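Local coordinates for protein putative modulator of DNA gyrase (Bacteroides thetaiotaomicron, PDB 1VPB) that is a putative modulator of DNA gyrase of the peptidase U62 (PmbA/TldD) family and probably acts as a metallopeptidase, at residues 105-108 / 109-112; 148-151 / 152-155. All coordinates share one frame; numbering follows the deposited sequence.

Contact 1. Residues 105-108 / 109-112; sequences AKDE and ARVL
The carbonyl oxygen of Asp107 is gripped by Arg110 N, 3.1 Å away. The N-H reaches it from above the carbonyl plane, 51° out, closing a type I beta turn from Asp107 to Arg110. A water 2.9 Å from Asp107 O also lies within hydrogen-bonding distance of Arg110 O and probably bridges these two carbonyls, between the first and last residues of the turn. The side chain of Asp107 adds a second closure: OD1 accepts the N-H of Ala109 at 3.1 Å, on the anti side and tilted somewhat out of the carboxylate plane. That is an Asx turn laid over the first half of the beta turn, and it helps to fix the rotation of the carboxylate. A chi1 of -169° sets Asp107 CG beside its own carbonyl carbon, which brings OD1 within 3.6 Å of Ala109 CB.

The other oxygen meets the arginine without a direct salt bridge. Asp107 OD2 and Arg110 NE stand 4.3 Å apart, and a second water joins them, donating a hydrogen bond to Asp107 OD2 and accepting one from Arg110 NE at the edge of the guanidinium, in its plane. Carboxylate and guanidinium are turned 64° against each other, while the arginine's CG packs against the carboxylate carbon. Tyr335 OH is also hydrogen-bonded to OD2, so both carboxylate oxygens are held. Val111 CG1 rests 3.5 Å from Glu108 O.

This surface turn, in the loop between helices 87-101 and 138-150, lies against helix 334-340, where Ala109 and Val111 pack. Tyr335 and Tyr77 make cation-pi contacts with Arg110, and Asp107 bonds through its backbone to Gly75, between strands 58-73 and 76-82.

Contact 2. Residues 148-151 / 152-155; sequences VAEE and ALGK
The flat carbonyl group of Ala149 takes two backbone N-H groups: Ala152 N stands above its plane, 44° out, and Leu153 N comes in nearly along the C=O axis. The bonds measure 2.9 Å from Ala152 N and 3.0 Å from Leu153 N to Ala149 O. This is the C-terminal turn of helix 138-150 running into a type II beta turn from Ala152 to Lys155, with Gly154 at positive phi in its third position. Leu153 lays its side chain back over the same carbonyl, CG 3.5 Å from Ala149 O, and CD1 goes on to touch Ala149 CB at 3.9 Å. Both of these side chains also pack on Val162 of strand 159-177, while Ala152 lies on Ile196 of strand 181-198, so the turn is seated on the large antiparallel sheet.

Glu151, extended beyond CG, reaches the start of helix 225-234. Its carboxylate accepts the backbone N-H groups of Gly224 at OE2 and Gln227 at OE1, and the helix dipole there probably suits the negative charge.

Lys155 doubles back along the helix end instead. Bends at chi2 (-73°) and chi4 (-62°) wrap its chain over the Glu151 carbonyl, with Lys155 CG 3.3 Å from Glu151 O. The ammonium thereby arrives at a backbone carbonyl near the end of the helix: Lys155 NZ donates to Glu150 O at 3.2 Å, almost in line with the C=O bond, and makes a weak bond of 3.4 Å to Leu153 O.

From the N terminus, the chain runs through helix 16-31, then strands 36-52, 58-73 and 76-82 and helix 87-101 before contact 1 closes its turn in the following loop. Helix 138-150 comes next, and contact 2 closes at its C-terminal end, just ahead of strand 159-177. The contacts are therefore in series: neither nests within or crosses the other. The centres of contact 1 and contact 2 are 57 Å apart and their nearest atoms about 42 Å apart, on opposite sides of the chain's centre. Both border the six-stranded antiparallel sheet. Residues 105-112 join its earlier strands to helix 334-340, while residues 148-155 join strands 159-177 and 181-198 to helix 225-234.

Contact 1. Residues 105-108 / 109-112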
ATOM      1  N   ALA A 105      -0.351 -14.330 -25.174  1.00 29.35           N
ATOM      2  CA  ALA A 105       0.611 -15.295 -25.705  1.00 31.35           C
ATOM      3  C   ALA A 105       0.640 -16.480 -24.842  1.00 31.23           C
ATOM      4  O   ALA A 105       0.553 -16.388 -23.627  1.00 30.55           O
ATOM      5  CB  ALA A 105       2.004 -14.679 -25.789  1.00 32.07           C
ATOM      6  N   LYS A 106       0.747 -17.658 -25.443  1.00 29.97           N
ATOM      7  CA  LYS A 106       0.798 -18.840 -24.622  1.00 31.05           C
ATOM      8  C   LYS A 106       2.072 -18.900 -23.769  1.00 31.73           C
ATOM      9  O   LYS A 106       3.118 -18.349 -24.120  1.00 31.49           O
ATOM     10  CB  LYS A 106       0.620 -20.110 -25.477  1.00 34.52           C
ATOM     11  CG  LYS A 106       1.711 -20.421 -26.346  1.00 36.82           C
ATOM     12  CD  LYS A 106       1.337 -21.623 -27.296  1.00 36.52           C
ATOM     13  CE  LYS A 106       2.662 -22.057 -27.942  1.00 39.64           C
ATOM     14  NZ  LYS A 106       2.484 -23.157 -28.919  1.00 40.82           N
ATOM     15  N   ASP A 107       1.898 -19.517 -22.613  1.00 31.56           N
ATOM     16  CA  ASP A 107       3.022 -19.795 -21.711  1.00 33.31           C
ATOM     17  C   ASP A 107       3.030 -21.249 -21.312  1.00 31.50           C
ATOM     18  O   ASP A 107       2.246 -21.661 -20.468  1.00 32.99           O
ATOM     19  CB  ASP A 107       2.898 -18.942 -20.487  1.00 33.58           C
ATOM     20  CG  ASP A 107       4.155 -18.984 -19.627  1.00 33.47           C
ATOM     21  OD1 ASP A 107       4.916 -19.967 -19.732  1.00 34.38           O
ATOM     22  OD2 ASP A 107       4.404 -18.053 -18.879  1.00 36.03           O
ATOM     23  N   GLU A 108       3.887 -22.027 -21.960  1.00 34.34           N
ATOM     24  CA  GLU A 108       3.795 -23.473 -21.821  1.00 36.42           C
ATOM     25  C   GLU A 108       4.332 -23.975 -20.505  1.00 36.29           C
ATOM     26  O   GLU A 108       4.177 -25.166 -20.147  1.00 40.17           O
ATOM     27  CB  GLU A 108       4.517 -24.136 -22.972  1.00 39.83           C
ATOM     28  CG  GLU A 108       3.759 -23.961 -24.286  1.00 43.70           C
ATOM     29  CD  GLU A 108       4.341 -24.773 -25.421  1.00 54.82           C
ATOM     30  OE1 GLU A 108       4.274 -26.016 -25.373  1.00 57.08           O
ATOM     31  OE2 GLU A 108       4.885 -24.154 -26.341  1.00 58.70           O
ATOM     32  N   ALA A 109       4.983 -23.082 -19.810  1.00 33.55           N
ATOM     33  CA  ALA A 109       5.468 -23.431 -18.444  1.00 36.63           C
ATOM     34  C   ALA A 109       4.369 -23.328 -17.388  1.00 38.51           C
ATOM     35  O   ALA A 109       4.592 -23.831 -16.250  1.00 35.57           O
ATOM     36  CB  ALA A 109       6.641 -22.592 -18.075  1.00 38.10           C
ATOM     37  N   ARG A 110       3.216 -22.699 -17.703  1.00 35.21           N
ATOM     38  CA  ARG A 110       2.086 -22.609 -16.787  1.00 34.35           C
ATOM     39  C   ARG A 110       1.347 -23.923 -16.892  1.00 34.73           C
ATOM     40  O   ARG A 110       0.497 -24.155 -17.752  1.00 35.04           O
ATOM     41  CB  ARG A 110       1.139 -21.392 -17.104  1.00 33.91           C
ATOM     42  CG  ARG A 110       1.726 -20.057 -16.799  1.00 36.14           C
ATOM     43  CD  ARG A 110       1.760 -19.749 -15.334  1.00 36.95           C
ATOM     44  NE  ARG A 110       2.271 -18.429 -15.113  1.00 38.83           N
ATOM     45  CZ  ARG A 110       2.649 -17.970 -13.928  1.00 45.14           C
ATOM     46  NH1 ARG A 110       2.587 -18.720 -12.849  1.00 48.27           N
ATOM     47  NH2 ARG A 110       3.120 -16.750 -13.847  1.00 49.89           N
ATOM     48  N   VAL A 111       1.696 -24.837 -15.970  1.00 38.94           N
ATOM     49  CA  VAL A 111       1.104 -26.140 -15.885  1.00 37.71           C
ATOM     50  C   VAL A 111       0.667 -26.422 -14.449  1.00 36.71           C
ATOM     51  O   VAL A 111       1.072 -25.754 -13.530  1.00 40.27           O
ATOM     52  CB  VAL A 111       2.082 -27.247 -16.348  1.00 40.65           C
ATOM     53  CG1 VAL A 111       2.434 -27.068 -17.819  1.00 43.57           C
ATOM     54  CG2 VAL A 111       3.290 -27.282 -15.446  1.00 42.28           C
ATOM     55  N   LEU A 112      -0.224 -27.381 -14.303  1.00 37.79           N
ATOM     56  CA  LEU A 112      -0.620 -27.820 -12.958  1.00 36.32           C
ATOM     57  C   LEU A 112       0.500 -28.696 -12.425  1.00 36.04           C
ATOM     58  O   LEU A 112       1.274 -29.305 -13.170  1.00 37.94           O
ATOM     59  CB  LEU A 112      -1.934 -28.596 -13.008  1.00 35.73           C
ATOM     60  CG  LEU A 112      -3.236 -27.824 -13.380  1.00 34.75           C
ATOM     61  CD1 LEU A 112      -4.477 -28.650 -13.142  1.00 43.63           C
ATOM     62  CD2 LEU A 112      -3.332 -26.592 -12.645  1.00 42.32           C
TER
HETATM   63  O   HOH W   1      -0.017 -23.450 -20.248  1.00 18.38           O
HETATM   64  O   HOH W   2       2.480 -16.724 -17.417  1.00 25.35           O

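Contact 2. Residues 148-151 / 152-155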
ATOM      1  N   VAL A 148      -4.951  -1.032  27.501  1.00 36.51           N
ATOM      2  CA  VAL A 148      -3.600  -0.822  26.969  1.00 34.35           C
ATOM      3  C   VAL A 148      -3.209   0.634  27.182  1.00 36.05           C
ATOM      4  O   VAL A 148      -2.158   0.930  27.724  1.00 36.50           O
ATOM      5  CB  VAL A 148      -3.496  -1.183  25.470  1.00 35.58           C
ATOM      6  CG1 VAL A 148      -2.167  -0.691  24.859  1.00 34.95           C
ATOM      7  CG2 VAL A 148      -3.675  -2.679  25.239  1.00 35.32           C
ATOM      8  N   ALA A 149      -4.054   1.538  26.727  1.00 35.43           N
ATOM      9  CA  ALA A 149      -3.749   2.959  26.754  1.00 36.83           C
ATOM     10  C   ALA A 149      -3.607   3.442  28.182  1.00 38.81           C
ATOM     11  O   ALA A 149      -2.698   4.199  28.492  1.00 37.47           O
ATOM     12  CB  ALA A 149      -4.852   3.751  26.049  1.00 40.43           C
ATOM     13  N   GLU A 150      -4.471   2.952  29.065  1.00 41.27           N
ATOM     14  CA  GLU A 150      -4.426   3.378  30.466  1.00 42.55           C
ATOM     15  C   GLU A 150      -3.122   3.067  31.150  1.00 40.65           C
ATOM     16  O   GLU A 150      -2.837   3.673  32.157  1.00 40.00           O
ATOM     17  CB  GLU A 150      -5.574   2.752  31.262  1.00 45.19           C
ATOM     18  CG  GLU A 150      -6.947   3.274  30.880  1.00 55.46           C
ATOM     19  CD  GLU A 150      -7.249   4.685  31.384  1.00 67.14           C
ATOM     20  OE1 GLU A 150      -6.551   5.206  32.288  1.00 75.65           O
ATOM     21  OE2 GLU A 150      -8.222   5.279  30.866  1.00 78.94           O
ATOM     22  N   GLU A 151      -2.339   2.114  30.641  1.00 39.89           N
ATOM     23  CA  GLU A 151      -1.009   1.826  31.176  1.00 38.71           C
ATOM     24  C   GLU A 151      -0.015   2.968  30.974  1.00 40.93           C
ATOM     25  O   GLU A 151       0.972   3.066  31.717  1.00 43.40           O
ATOM     26  CB  GLU A 151      -0.433   0.543  30.565  1.00 39.03           C
ATOM     27  CG  GLU A 151      -1.171  -0.727  30.986  1.00 37.59           C
ATOM     28  CD  GLU A 151      -0.629  -1.988  30.333  1.00 39.03           C
ATOM     29  OE1 GLU A 151       0.391  -1.919  29.636  1.00 36.68           O
ATOM     30  OE2 GLU A 151      -1.243  -3.060  30.546  1.00 39.52           O
ATOM     31  N   ALA A 152      -0.252   3.830  29.994  1.00 40.03           N
ATOM     32  CA  ALA A 152       0.698   4.891  29.676  1.00 40.90           C
ATOM     33  C   ALA A 152       0.139   6.274  29.967  1.00 42.53           C
ATOM     34  O   ALA A 152       0.899   7.179  30.273  1.00 41.46           O
ATOM     35  CB  ALA A 152       1.130   4.810  28.224  1.00 41.60           C
ATOM     36  N   LEU A 153      -1.179   6.407  29.858  1.00 46.04           N
ATOM     37  CA  LEU A 153      -1.843   7.696  29.910  1.00 47.62           C
ATOM     38  C   LEU A 153      -1.514   8.326  31.233  1.00 48.25           C
ATOM     39  O   LEU A 153      -1.628   7.667  32.276  1.00 49.42           O
ATOM     40  CB  LEU A 153      -3.362   7.552  29.694  1.00 46.45           C
ATOM     41  CG  LEU A 153      -3.805   7.502  28.238  1.00 49.77           C
ATOM     42  CD1 LEU A 153      -5.282   7.109  28.076  1.00 51.61           C
ATOM     43  CD2 LEU A 153      -3.534   8.836  27.547  1.00 55.96           C
ATOM     44  N   GLY A 154      -1.024   9.572  31.166  1.00 50.44           N
ATOM     45  CA  GLY A 154      -0.683  10.361  32.348  1.00 49.38           C
ATOM     46  C   GLY A 154       0.523   9.897  33.148  1.00 49.30           C
ATOM     47  O   GLY A 154       0.758  10.386  34.248  1.00 50.30           O
ATOM     48  N   LYS A 155       1.293   8.952  32.627  1.00 48.28           N
ATOM     49  CA  LYS A 155       2.402   8.383  33.382  1.00 48.69           C
ATOM     50  C   LYS A 155       3.678   9.178  33.184  1.00 48.33           C
ATOM     51  O   LYS A 155       4.656   8.942  33.896  1.00 51.74           O
ATOM     52  CB  LYS A 155       2.676   6.927  32.969  1.00 50.11           C
ATOM     53  CG  LYS A 155       1.535   5.975  33.217  1.00 56.64           C
ATOM     54  CD  LYS A 155       1.364   5.661  34.687  1.00 61.05           C
ATOM     55  CE  LYS A 155       0.259   4.636  34.882  1.00 65.54           C
ATOM     56  NZ  LYS A 155      -1.078   5.136  34.420  1.00 66.41           N
TER